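Local coordinates for protein GDP-6-deoxy-D-mannose reductase (Pseudomonas aeruginosa, PDB 6X3B) that probably reduces GDP-4-dehydro-6-deoxy-D-mannose to GDP-D-rhamnose with NADPH as hydride donor, a step in the biosynthesis of lipopolysaccharide O-antigen, at residues L60-L66 / N106-A110; L261-A266 / L310-L314; S125-Q131 / H146-A152. All coordinates share one frame; numbering follows the deposited sequence.

Contact 1 of 3, residues L60-L66 / N106-A110; sequences LLEPDSL and NLLQA. With NDP (NADPH dihydro-nicotinamide-adenine-dinucleotide phosphate), chain E.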
loop_
_atom_site.group_PDB
_atom_site.type_symbol
_atom_site.label_atom_id
_atom_site.label_comp_id
_atom_site.label_asym_id
_atom_site.label_seq_id
_atom_site.Cartn_x
_atom_site.Cartn_y
_atom_site.Cartn_z
ATOM N N LEU A 60 -9.170 -16.068 8.731
ATOM C CA LEU A 60 -9.361 -14.675 8.345
ATOM C C LEU A 60 -9.925 -14.542 6.940
ATOM O O LEU A 60 -10.542 -13.511 6.622
ATOM C CB LEU A 60 -8.038 -13.924 8.478
ATOM C CG LEU A 60 -7.630 -13.665 9.934
ATOM C CD1 LEU A 60 -6.207 -13.178 10.048
ATOM C CD2 LEU A 60 -8.573 -12.673 10.579
ATOM N N LEU A 61 -9.741 -15.563 6.102
ATOM C CA LEU A 61 -10.356 -15.613 4.784
ATOM C C LEU A 61 -11.851 -15.901 4.818
ATOM O O LEU A 61 -12.497 -15.789 3.772
ATOM C CB LEU A 61 -9.675 -16.693 3.944
ATOM C CG LEU A 61 -8.199 -16.458 3.619
ATOM C CD1 LEU A 61 -7.620 -17.682 2.936
ATOM C CD2 LEU A 61 -8.070 -15.249 2.727
ATOM N N GLU A 62 -12.413 -16.296 5.960
ATOM C CA GLU A 62 -13.812 -16.724 6.030
ATOM C C GLU A 62 -14.563 -15.842 7.023
ATOM O O GLU A 62 -14.530 -16.103 8.235
ATOM C CB GLU A 62 -13.911 -18.196 6.442
ATOM C CG GLU A 62 -14.037 -19.178 5.277
ATOM C CD GLU A 62 -15.426 -19.182 4.611
ATOM O OE1 GLU A 62 -16.449 -18.992 5.308
ATOM O OE2 GLU A 62 -15.491 -19.379 3.375
ATOM N N PRO A 63 -15.249 -14.791 6.564
ATOM C CA PRO A 63 -15.955 -13.900 7.501
ATOM C C PRO A 63 -16.906 -14.608 8.460
ATOM O O PRO A 63 -17.038 -14.167 9.609
ATOM C CB PRO A 63 -16.698 -12.942 6.561
ATOM C CG PRO A 63 -15.816 -12.853 5.353
ATOM C CD PRO A 63 -15.227 -14.250 5.193
ATOM N N ASP A 64 -17.559 -15.700 8.052
ATOM C CA ASP A 64 -18.474 -16.371 8.985
ATOM C C ASP A 64 -17.761 -16.973 10.185
ATOM O O ASP A 64 -18.396 -17.176 11.224
ATOM C CB ASP A 64 -19.266 -17.483 8.292
ATOM C CG ASP A 64 -20.118 -16.967 7.166
ATOM O OD1 ASP A 64 -20.457 -15.761 7.185
ATOM O OD2 ASP A 64 -20.432 -17.764 6.257
ATOM N N SER A 65 -16.469 -17.287 10.069
ATOM C CA SER A 65 -15.739 -17.836 11.207
ATOM C C SER A 65 -15.329 -16.767 12.218
ATOM O O SER A 65 -14.844 -17.106 13.304
ATOM C CB SER A 65 -14.503 -18.603 10.719
ATOM O OG SER A 65 -13.418 -17.737 10.404
ATOM N N LEU A 66 -15.502 -15.487 11.892
ATOM C CA LEU A 66 -15.069 -14.414 12.782
ATOM C C LEU A 66 -16.186 -13.884 13.665
ATOM O O LEU A 66 -15.897 -13.259 14.688
ATOM C CB LEU A 66 -14.469 -13.255 11.967
ATOM C CG LEU A 66 -13.419 -13.711 10.955
ATOM C CD1 LEU A 66 -12.933 -12.546 10.086
ATOM C CD2 LEU A 66 -12.235 -14.345 11.661
ATOM N N ASN A 106 -11.312 -8.387 6.509
ATOM C CA ASN A 106 -12.376 -9.169 7.126
ATOM C C ASN A 106 -12.353 -9.014 8.638
ATOM O O ASN A 106 -13.407 -8.867 9.270
ATOM C CB ASN A 106 -12.264 -10.650 6.736
ATOM C CG ASN A 106 -12.567 -10.887 5.278
ATOM O OD1 ASN A 106 -13.275 -10.096 4.643
ATOM N ND2 ASN A 106 -12.041 -11.986 4.733
ATOM N N LEU A 107 -11.165 -9.051 9.240
ATOM C CA LEU A 107 -11.064 -8.831 10.684
ATOM C C LEU A 107 -11.612 -7.460 11.082
ATOM O O LEU A 107 -12.376 -7.336 12.045
ATOM C CB LEU A 107 -9.613 -8.969 11.121
ATOM C CG LEU A 107 -9.311 -8.597 12.566
ATOM C CD1 LEU A 107 -10.016 -9.582 13.509
ATOM C CD2 LEU A 107 -7.799 -8.637 12.735
ATOM N N LEU A 108 -11.208 -6.409 10.364
ATOM C CA LEU A 108 -11.682 -5.066 10.693
ATOM C C LEU A 108 -13.203 -4.988 10.617
ATOM O O LEU A 108 -13.854 -4.470 11.531
ATOM C CB LEU A 108 -11.028 -4.058 9.743
ATOM C CG LEU A 108 -9.518 -3.869 9.966
ATOM C CD1 LEU A 108 -8.890 -3.106 8.775
ATOM C CD2 LEU A 108 -9.267 -3.113 11.287
ATOM N N GLN A 109 -13.795 -5.566 9.563
ATOM C CA GLN A 109 -15.249 -5.516 9.412
ATOM C C GLN A 109 -15.964 -6.314 10.499
ATOM O O GLN A 109 -17.031 -5.896 10.983
ATOM C CB GLN A 109 -15.644 -6.022 8.028
ATOM C CG GLN A 109 -15.093 -5.126 6.948
ATOM C CD GLN A 109 -15.645 -5.452 5.606
ATOM O OE1 GLN A 109 -15.577 -6.613 5.156
ATOM N NE2 GLN A 109 -16.175 -4.438 4.926
ATOM N N ALA A 110 -15.431 -7.490 10.854
ATOM C CA ALA A 110 -16.020 -8.275 11.932
ATOM C C ALA A 110 -15.974 -7.509 13.258
ATOM O O ALA A 110 -16.960 -7.480 14.008
ATOM C CB ALA A 110 -15.297 -9.619 12.062
HETATM P PA NDP E . 3.940 -17.080 11.953
HETATM O O1A NDP E . 3.913 -17.425 10.503
HETATM O O2A NDP E . 4.850 -17.849 12.851
HETATM O O5B NDP E . 2.452 -17.127 12.542
HETATM C C5B NDP E . 1.348 -16.734 11.691
HETATM C C4B NDP E . 0.059 -16.877 12.460
HETATM O O4B NDP E . -1.049 -16.461 11.621
HETATM C C3B NDP E . -0.284 -18.296 12.940
HETATM O O3B NDP E . -0.817 -18.272 14.259
HETATM C C2B NDP E . -1.305 -18.764 11.912
HETATM O O2B NDP E . -2.191 -19.723 12.484
HETATM C C1B NDP E . -2.040 -17.461 11.629
HETATM N N9A NDP E . -2.737 -17.442 10.350
HETATM C C8A NDP E . -2.179 -17.586 9.104
HETATM N N7A NDP E . -3.056 -17.533 8.134
HETATM C C5A NDP E . -4.270 -17.345 8.779
HETATM C C6A NDP E . -5.587 -17.210 8.305
HETATM N N6A NDP E . -5.872 -17.253 7.006
HETATM N N1A NDP E . -6.577 -17.036 9.212
HETATM C C2A NDP E . -6.244 -17.001 10.508
HETATM N N3A NDP E . -5.044 -17.115 11.072
HETATM C C4A NDP E . -4.087 -17.287 10.146
HETATM O O3 NDP E . 4.282 -15.523 12.108
HETATM P PN NDP E . 5.274 -14.769 13.112
HETATM O O1N NDP E . 4.784 -14.974 14.506
HETATM O O2N NDP E . 6.674 -15.168 12.786
HETATM O O5D NDP E . 5.046 -13.241 12.687
HETATM C C5D NDP E . 4.087 -12.448 13.426
HETATM C C4D NDP E . 3.898 -11.125 12.725
HETATM O O4D NDP E . 5.164 -10.418 12.701
HETATM C C3D NDP E . 3.430 -11.207 11.265
HETATM O O3D NDP E . 2.505 -10.171 10.964
HETATM C C2D NDP E . 4.743 -11.054 10.501
HETATM O O2D NDP E . 4.562 -10.552 9.186
HETATM C C1D NDP E . 5.504 -10.069 11.381
HETATM N N1N NDP E . 6.983 -10.184 11.221
HETATM C C2N NDP E . 7.667 -11.256 11.725
HETATM C C3N NDP E . 9.035 -11.304 11.722
HETATM C C7N NDP E . 9.690 -12.593 12.041
HETATM O O7N NDP E . 10.918 -12.692 11.965
HETATM N N7N NDP E . 8.925 -13.613 12.405
HETATM C C4N NDP E . 9.786 -10.059 11.398
HETATM C C5N NDP E . 8.953 -8.993 10.819
HETATM C C6N NDP E . 7.684 -9.207 10.557
HETATM P P2B NDP E . -2.065 -21.153 11.745
HETATM O O1X NDP E . -3.053 -22.063 12.445
HETATM O O2X NDP E . -2.421 -20.938 10.289
HETATM O O3X NDP E . -0.635 -21.618 11.921
HETATM O O HOH W 1 -12.218 -13.185 2.042
#
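Asn106 ND2 is gripped twice: it donates to the carbonyl oxygen Leu60 O at 2.9 Å and to a water that passes a hydrogen of its own on to Leu61 O. The bond to Leu60 O is nearly straight (168°), lies in the carbonyl plane and leaves the amide plane of Asn106 hardly at all, so the carbonyl and the water together fix the rotation of the carboxamide. Its first torsion (-69°) sets CG beside the backbone N, which turns the amide out from the helix toward the 60-66 loop. Pro63 slants across this amide and rests CG 3.8 Å from Asn106 CG.

On the buried side the contact is apolar. Leu60 divides its two methyl groups between protein and cofactor: CD2 meets Leu107 CB at 3.9 Å, and CD1 approaches the adenine of NADPH at C2A, also at 3.9 Å. His79 of strand 76-79 touches both leucines, and Ala81 packs on Leu60. Farther along, Leu66 CB presses on Ala110 CB at 3.7 Å, and Leu66 CD1 lies beside Asn106 O, one helical turn before Ala110.

The loop thus held presents its backbone to the cofactor. Leu60 N donates to NDP N1A at 2.8 Å in an essentially linear bond (179°), while the carbonyl of the same residue is taken by Asn106. Asn106 therefore acts as a second-shell residue, positioning the loop whose N-H meets adenine N1A. Helix 93-114 lies in the connection between the parallel strands 76-79 and 119-123; Leu60 forms part of the adenine pocket, and the contact joins its loop to a helix of the NAD(P)-binding Rossmann fold.

Contact 2 of 3, residues L261-A266 / L310-L314; sequences LLADIA and LRAIL
Leu314 drives its CD1 methyl against helix 255-266, where it stands 3.5 Å from the backbone oxygen Leu262 O and 3.7 Å from Ile265 CG2, with Ala266 CB slightly farther off. That oxygen already accepts from Ala266 N within its own helix, so the methyl packs against an oxygen whose hydrogen bond is already made. Leu262 answers from the other helix: its CD2 touches Leu314 CG at 3.6 Å and Leu310 CB at 3.7 Å, bridging two residues one turn apart, and also comes near Ile313 CD1. Leu310 CB receives a second methyl, Ile265 CD1, again at 3.7 Å, and the side chains of Leu262 and Ile265 both cross Leu310 at about a right angle. At the start of the segment Leu310 CD1 meets Leu261 CD2 at 3.6 Å; here Leu261, its CG turned opposite the backbone N (chi1 -176°), lies slantwise to Leu310.

No hydrogen bond links the two segments. This is helix-helix packing of aliphatic side chains, with the short axes 9.8 Å apart and crossing at -63°, in the smaller C-terminal part of the molecule that in relatives of the extended short-chain dehydrogenase/reductase family helps to bind the nucleotide sugar. Toward the outside, the aliphatic stem of Arg311 borders the packing: its CG lies 3.9 Å from Ile265 CG2 while the chain, bent farther on, carries the guanidinium away.

A third helix, 191-203, backs the inner side, Ile199 touching Leu262, Ala266 and Leu314, and Ala196 touching Ile313, which also rests on Pro184. Lys203 NZ of the same helix hydrogen-bonds Ala266 O.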
loop_
_atom_site.group_PDB
_atom_site.type_symbol
_atom_site.label_atom_id
_atom_site.label_comp_id
_atom_site.label_asym_id
_atom_site.label_seq_id
_atom_site.Cartn_x
_atom_site.Cartn_y
_atom_site.Cartn_z
ATOM N N LEU A 261 29.511 -15.770 17.833
ATOM C CA LEU A 261 29.059 -15.706 19.220
ATOM C C LEU A 261 28.220 -16.926 19.588
ATOM O O LEU A 261 28.297 -17.413 20.721
ATOM C CB LEU A 261 28.282 -14.408 19.469
ATOM C CG LEU A 261 27.808 -14.140 20.905
ATOM C CD1 LEU A 261 28.982 -14.191 21.871
ATOM C CD2 LEU A 261 27.096 -12.778 21.005
ATOM N N LEU A 262 27.424 -17.445 18.651
ATOM C CA LEU A 262 26.706 -18.691 18.913
ATOM C C LEU A 262 27.677 -19.833 19.211
ATOM O O LEU A 262 27.507 -20.566 20.187
ATOM C CB LEU A 262 25.812 -19.051 17.728
ATOM C CG LEU A 262 24.428 -18.404 17.611
ATOM C CD1 LEU A 262 23.867 -18.711 16.216
ATOM C CD2 LEU A 262 23.476 -18.897 18.684
ATOM N N ALA A 263 28.693 -20.010 18.358
ATOM C CA ALA A 263 29.707 -21.037 18.588
ATOM C C ALA A 263 30.382 -20.855 19.939
ATOM O O ALA A 263 30.598 -21.830 20.669
ATOM C CB ALA A 263 30.749 -21.010 17.467
ATOM N N ASP A 264 30.723 -19.612 20.288
ATOM C CA ASP A 264 31.356 -19.342 21.575
ATOM C C ASP A 264 30.439 -19.737 22.729
ATOM O O ASP A 264 30.865 -20.404 23.681
ATOM C CB ASP A 264 31.744 -17.859 21.662
ATOM C CG ASP A 264 32.681 -17.563 22.822
ATOM O OD1 ASP A 264 33.309 -18.509 23.342
ATOM O OD2 ASP A 264 32.786 -16.383 23.224
ATOM N N ILE A 265 29.166 -19.341 22.654
ATOM C CA ILE A 265 28.219 -19.700 23.709
ATOM C C ILE A 265 28.089 -21.215 23.813
ATOM O O ILE A 265 27.980 -21.776 24.913
ATOM C CB ILE A 265 26.860 -19.032 23.452
ATOM C CG1 ILE A 265 26.983 -17.510 23.600
ATOM C CG2 ILE A 265 25.771 -19.567 24.419
ATOM C CD1 ILE A 265 25.840 -16.733 22.913
ATOM N N ALA A 266 28.104 -21.902 22.671
ATOM C CA ALA A 266 27.899 -23.344 22.640
ATOM C C ALA A 266 29.141 -24.135 23.028
ATOM O O ALA A 266 29.041 -25.354 23.214
ATOM C CB ALA A 266 27.442 -23.763 21.246
ATOM N N LEU A 310 20.921 -15.114 21.996
ATOM C CA LEU A 310 21.514 -16.250 21.303
ATOM C C LEU A 310 21.589 -17.479 22.210
ATOM O O LEU A 310 21.375 -18.612 21.760
ATOM C CB LEU A 310 22.903 -15.865 20.797
ATOM C CG LEU A 310 22.945 -14.798 19.704
ATOM C CD1 LEU A 310 24.381 -14.437 19.371
ATOM C CD2 LEU A 310 22.217 -15.286 18.450
ATOM N N ARG A 311 21.917 -17.279 23.486
ATOM C CA ARG A 311 21.916 -18.411 24.407
ATOM C C ARG A 311 20.530 -19.023 24.498
ATOM O O ARG A 311 20.380 -20.252 24.515
ATOM C CB ARG A 311 22.394 -17.968 25.790
ATOM C CG ARG A 311 22.685 -19.140 26.732
ATOM C CD ARG A 311 23.356 -18.666 28.004
ATOM N NE ARG A 311 22.686 -17.484 28.527
ATOM C CZ ARG A 311 23.254 -16.290 28.663
ATOM N NH1 ARG A 311 24.526 -16.119 28.340
ATOM N NH2 ARG A 311 22.546 -15.287 29.160
ATOM N N ALA A 312 19.501 -18.176 24.520
ATOM C CA ALA A 312 18.136 -18.665 24.644
ATOM C C ALA A 312 17.775 -19.563 23.466
ATOM O O ALA A 312 17.198 -20.643 23.660
ATOM C CB ALA A 312 17.165 -17.478 24.783
ATOM N N ILE A 313 18.149 -19.175 22.240
ATOM C CA ILE A 313 17.774 -20.039 21.119
ATOM C C ILE A 313 18.611 -21.320 21.094
ATOM O O ILE A 313 18.119 -22.372 20.668
ATOM C CB ILE A 313 17.828 -19.306 19.757
ATOM C CG1 ILE A 313 19.235 -18.817 19.410
ATOM C CG2 ILE A 313 16.827 -18.165 19.723
ATOM C CD1 ILE A 313 19.332 -18.241 17.978
ATOM N N LEU A 314 19.868 -21.275 21.552
ATOM C CA LEU A 314 20.651 -22.508 21.640
ATOM C C LEU A 314 20.066 -23.458 22.677
ATOM O O LEU A 314 19.936 -24.661 22.424
ATOM C CB LEU A 314 22.111 -22.209 21.971
ATOM C CG LEU A 314 23.012 -21.745 20.838
ATOM C CD1 LEU A 314 24.303 -21.194 21.452
ATOM C CD2 LEU A 314 23.312 -22.875 19.822
#

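Contact 3 of 3, residues S125-Q131 / H146-A152; sequences SGDVYGQ and HPRNPYA. With NDP (NADPH dihydro-nicotinamide-adenine-dinucleotide phosphate), chain E.
Two torsions bring the carboxylate of Asp127 and the amide of Asn149 together across the contact: Asp127 swings CG opposite its backbone N (chi1 -164°), and Asn149 tucks CG between its own N and carbonyl carbon (chi1 66°). Approaching from opposite directions, the two groups meet where Asn149 ND2 donates to the syn side of Asp127 OD2 at 2.8 Å, a bond close to straight (165°). The other end of the amide is equally occupied, since Asn149 is the N-cap of helix 150-169 and its OD1 accepts from Ala152 N at 2.7 Å, from a donor tilted out of the amide plane. Ala152 CB packs against the same carboxylate, 3.6 Å from Asp127 OD2.

Beside them, Tyr151 has Asp127 OD2 at the edge of its ring, in the ring plane, and reaches the cofactor with its hydroxyl: Tyr151 OH and NDP O2D lie 2.5 Å apart, hydrogen-bonded, and a water links that hydroxyl to Ser125 OG. Ser125 OG also accepts from Asp127 N, an ST turn that fixes the start of the loop, and Ser125 CB lies 3.7 Å from NDP C6N of the nicotinamide. Ser125, Tyr151 and Lys155, which also bonds NADPH, are consistent with the Ser-Tyr-Lys set of the short-chain dehydrogenase/reductase family, the tyrosine and lysine in a YxxxK motif on this helix.

At the far end His146 N donates to Tyr129 O at 3.0 Å, from well above the carbonyl plane. There the amide of Gln131 stacks over the Arg148 guanidinium, its NE2 above the centre, and one water joins Gln131 N, His146 O and Arg148 NH1.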
loop_
_atom_site.group_PDB
_atom_site.type_symbol
_atom_site.label_atom_id
_atom_site.label_comp_id
_atom_site.label_asym_id
_atom_site.label_seq_id
_atom_site.Cartn_x
_atom_site.Cartn_y
_atom_site.Cartn_z
ATOM N N SER A 125 6.130 -4.821 8.933
ATOM C CA SER A 125 7.480 -5.371 8.872
ATOM C C SER A 125 8.437 -4.306 8.365
ATOM O O SER A 125 8.078 -3.526 7.487
ATOM C CB SER A 125 7.553 -6.587 7.945
ATOM O OG SER A 125 8.911 -6.923 7.700
ATOM N N GLY A 126 9.649 -4.282 8.922
ATOM C CA GLY A 126 10.687 -3.427 8.365
ATOM C C GLY A 126 11.060 -3.794 6.941
ATOM O O GLY A 126 11.777 -3.032 6.285
ATOM N N ASP A 127 10.580 -4.941 6.454
ATOM C CA ASP A 127 10.823 -5.354 5.078
ATOM C C ASP A 127 10.095 -4.462 4.078
ATOM O O ASP A 127 10.452 -4.474 2.900
ATOM C CB ASP A 127 10.414 -6.838 4.914
ATOM C CG ASP A 127 10.974 -7.480 3.651
ATOM O OD1 ASP A 127 12.157 -7.232 3.303
ATOM O OD2 ASP A 127 10.241 -8.267 3.008
ATOM N N VAL A 128 9.102 -3.669 4.509
ATOM C CA VAL A 128 8.436 -2.792 3.541
ATOM C C VAL A 128 9.387 -1.759 2.956
ATOM O O VAL A 128 9.139 -1.255 1.853
ATOM C CB VAL A 128 7.218 -2.075 4.157
ATOM C CG1 VAL A 128 6.162 -3.078 4.624
ATOM C CG2 VAL A 128 7.669 -1.160 5.304
ATOM N N TYR A 129 10.473 -1.414 3.659
ATOM C CA TYR A 129 11.312 -0.331 3.151
ATOM C C TYR A 129 12.039 -0.713 1.864
ATOM O O TYR A 129 12.292 0.163 1.028
ATOM C CB TYR A 129 12.318 0.123 4.209
ATOM C CG TYR A 129 11.688 0.886 5.353
ATOM C CD1 TYR A 129 11.235 2.194 5.189
ATOM C CD2 TYR A 129 11.547 0.292 6.603
ATOM C CE1 TYR A 129 10.663 2.895 6.249
ATOM C CE2 TYR A 129 10.964 0.977 7.660
ATOM C CZ TYR A 129 10.531 2.273 7.477
ATOM O OH TYR A 129 9.953 2.944 8.522
ATOM N N GLY A 130 12.380 -1.992 1.676
ATOM C CA GLY A 130 13.120 -2.358 0.478
ATOM C C GLY A 130 14.578 -1.914 0.529
ATOM O O GLY A 130 15.224 -1.909 1.575
ATOM N N GLN A 131 15.109 -1.545 -0.634
ATOM C CA GLN A 131 16.515 -1.181 -0.742
ATOM C C GLN A 131 16.710 0.222 -0.193
ATOM O O GLN A 131 16.005 1.155 -0.589
ATOM C CB GLN A 131 16.974 -1.254 -2.204
ATOM C CG GLN A 131 18.470 -1.418 -2.386
ATOM C CD GLN A 131 18.804 -2.168 -3.659
ATOM O OE1 GLN A 131 18.794 -1.590 -4.736
ATOM N NE2 GLN A 131 19.084 -3.468 -3.540
ATOM N N HIS A 146 9.826 1.020 -0.483
ATOM C CA HIS A 146 9.853 0.473 -1.851
ATOM C C HIS A 146 9.871 -1.042 -1.763
ATOM O O HIS A 146 10.913 -1.675 -1.986
ATOM C CB HIS A 146 11.068 0.982 -2.633
ATOM C CG HIS A 146 11.066 2.463 -2.836
ATOM N ND1 HIS A 146 10.235 3.083 -3.746
ATOM C CD2 HIS A 146 11.755 3.452 -2.218
ATOM C CE1 HIS A 146 10.421 4.393 -3.688
ATOM N NE2 HIS A 146 11.335 4.643 -2.765
ATOM N N PRO A 147 8.732 -1.656 -1.420
ATOM C CA PRO A 147 8.697 -3.113 -1.197
ATOM C C PRO A 147 9.182 -3.877 -2.408
ATOM O O PRO A 147 8.833 -3.549 -3.547
ATOM C CB PRO A 147 7.212 -3.407 -0.938
ATOM C CG PRO A 147 6.611 -2.114 -0.606
ATOM C CD PRO A 147 7.399 -1.047 -1.259
ATOM N N ARG A 148 9.936 -4.954 -2.146
ATOM C CA ARG A 148 10.592 -5.709 -3.204
ATOM C C ARG A 148 10.069 -7.130 -3.349
ATOM O O ARG A 148 10.577 -7.879 -4.195
ATOM C CB ARG A 148 12.104 -5.754 -2.963
ATOM C CG ARG A 148 12.746 -4.387 -2.896
ATOM C CD ARG A 148 14.219 -4.513 -2.535
ATOM N NE ARG A 148 14.987 -5.067 -3.646
ATOM C CZ ARG A 148 15.404 -4.359 -4.688
ATOM N NH1 ARG A 148 15.113 -3.067 -4.780
ATOM N NH2 ARG A 148 16.123 -4.944 -5.643
ATOM N N ASN A 149 9.067 -7.521 -2.578
ATOM C CA ASN A 149 8.503 -8.854 -2.706
ATOM C C ASN A 149 7.024 -8.769 -2.361
ATOM O O ASN A 149 6.589 -7.800 -1.728
ATOM C CB ASN A 149 9.249 -9.841 -1.792
ATOM C CG ASN A 149 9.044 -9.537 -0.331
ATOM O OD1 ASN A 149 7.943 -9.631 0.161
ATOM N ND2 ASN A 149 10.107 -9.145 0.361
ATOM N N PRO A 150 6.217 -9.751 -2.776
ATOM C CA PRO A 150 4.765 -9.650 -2.531
ATOM C C PRO A 150 4.377 -9.668 -1.060
ATOM O O PRO A 150 3.316 -9.144 -0.707
ATOM C CB PRO A 150 4.188 -10.871 -3.267
ATOM C CG PRO A 150 5.300 -11.344 -4.186
ATOM C CD PRO A 150 6.571 -10.991 -3.493
ATOM N N TYR A 151 5.164 -10.298 -0.189
ATOM C CA TYR A 151 4.879 -10.189 1.242
ATOM C C TYR A 151 5.024 -8.742 1.709
ATOM O O TYR A 151 4.137 -8.201 2.382
ATOM C CB TYR A 151 5.809 -11.100 2.028
ATOM C CG TYR A 151 5.942 -10.764 3.494
ATOM C CD1 TYR A 151 5.004 -11.229 4.428
ATOM C CD2 TYR A 151 7.019 -10.016 3.955
ATOM C CE1 TYR A 151 5.137 -10.939 5.787
ATOM C CE2 TYR A 151 7.163 -9.722 5.307
ATOM C CZ TYR A 151 6.221 -10.190 6.215
ATOM O OH TYR A 151 6.368 -9.904 7.548
ATOM N N ALA A 152 6.127 -8.087 1.329
ATOM C CA ALA A 152 6.316 -6.703 1.758
ATOM C C ALA A 152 5.254 -5.792 1.143
ATOM O O ALA A 152 4.763 -4.877 1.811
ATOM C CB ALA A 152 7.729 -6.224 1.425
HETATM P PA NDP E . 3.940 -17.080 11.953
HETATM O O1A NDP E . 3.913 -17.425 10.503
HETATM O O2A NDP E . 4.850 -17.849 12.851
HETATM O O5B NDP E . 2.452 -17.127 12.542
HETATM C C5B NDP E . 1.348 -16.734 11.691
HETATM C C4B NDP E . 0.059 -16.877 12.460
HETATM O O4B NDP E . -1.049 -16.461 11.621
HETATM C C3B NDP E . -0.284 -18.296 12.940
HETATM O O3B NDP E . -0.817 -18.272 14.259
HETATM C C2B NDP E . -1.305 -18.764 11.912
HETATM O O2B NDP E . -2.191 -19.723 12.484
HETATM C C1B NDP E . -2.040 -17.461 11.629
HETATM N N9A NDP E . -2.737 -17.442 10.350
HETATM C C8A NDP E . -2.179 -17.586 9.104
HETATM N N7A NDP E . -3.056 -17.533 8.134
HETATM C C5A NDP E . -4.270 -17.345 8.779
HETATM C C6A NDP E . -5.587 -17.210 8.305
HETATM N N6A NDP E . -5.872 -17.253 7.006
HETATM N N1A NDP E . -6.577 -17.036 9.212
HETATM C C2A NDP E . -6.244 -17.001 10.508
HETATM N N3A NDP E . -5.044 -17.115 11.072
HETATM C C4A NDP E . -4.087 -17.287 10.146
HETATM O O3 NDP E . 4.282 -15.523 12.108
HETATM P PN NDP E . 5.274 -14.769 13.112
HETATM O O1N NDP E . 4.784 -14.974 14.506
HETATM O O2N NDP E . 6.674 -15.168 12.786
HETATM O O5D NDP E . 5.046 -13.241 12.687
HETATM C C5D NDP E . 4.087 -12.448 13.426
HETATM C C4D NDP E . 3.898 -11.125 12.725
HETATM O O4D NDP E . 5.164 -10.418 12.701
HETATM C C3D NDP E . 3.430 -11.207 11.265
HETATM O O3D NDP E . 2.505 -10.171 10.964
HETATM C C2D NDP E . 4.743 -11.054 10.501
HETATM O O2D NDP E . 4.562 -10.552 9.186
HETATM C C1D NDP E . 5.504 -10.069 11.381
HETATM N N1N NDP E . 6.983 -10.184 11.221
HETATM C C2N NDP E . 7.667 -11.256 11.725
HETATM C C3N NDP E . 9.035 -11.304 11.722
HETATM C C7N NDP E . 9.690 -12.593 12.041
HETATM O O7N NDP E . 10.918 -12.692 11.965
HETATM N N7N NDP E . 8.925 -13.613 12.405
HETATM C C4N NDP E . 9.786 -10.059 11.398
HETATM C C5N NDP E . 8.953 -8.993 10.819
HETATM C C6N NDP E . 7.684 -9.207 10.557
HETATM P P2B NDP E . -2.065 -21.153 11.745
HETATM O O1X NDP E . -3.053 -22.063 12.445
HETATM O O2X NDP E . -2.421 -20.938 10.289
HETATM O O3X NDP E . -0.635 -21.618 11.921
HETATM O O HOH W 2 9.369 -9.537 7.660
HETATM O O HOH W 3 11.087 -5.368 0.418
HETATM O O HOH W 4 13.419 -1.421 -3.039
#

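How the contacts relate
Along the chain the contacts close one after another: contact 1, then contact 3, then contact 2. Contacts 1 and 3 belong to the Rossmann part of the fold, and strand 119-123 follows the helix of contact 1 and precedes the loop of contact 3. Their centres lie about 26 Å apart without touching, yet NADPH joins them, with its adenine at contact 1 and its nicotinamide end at contact 3. Contact 2 sits across the centre of the chain from contact 1, about 41 Å between centres, and about 29 Å from contact 3. It packs C-terminal helices instead, with the side chain of Ile313 about 11 Å from the cofactor, so it lies near the cofactor without being part of its pocket.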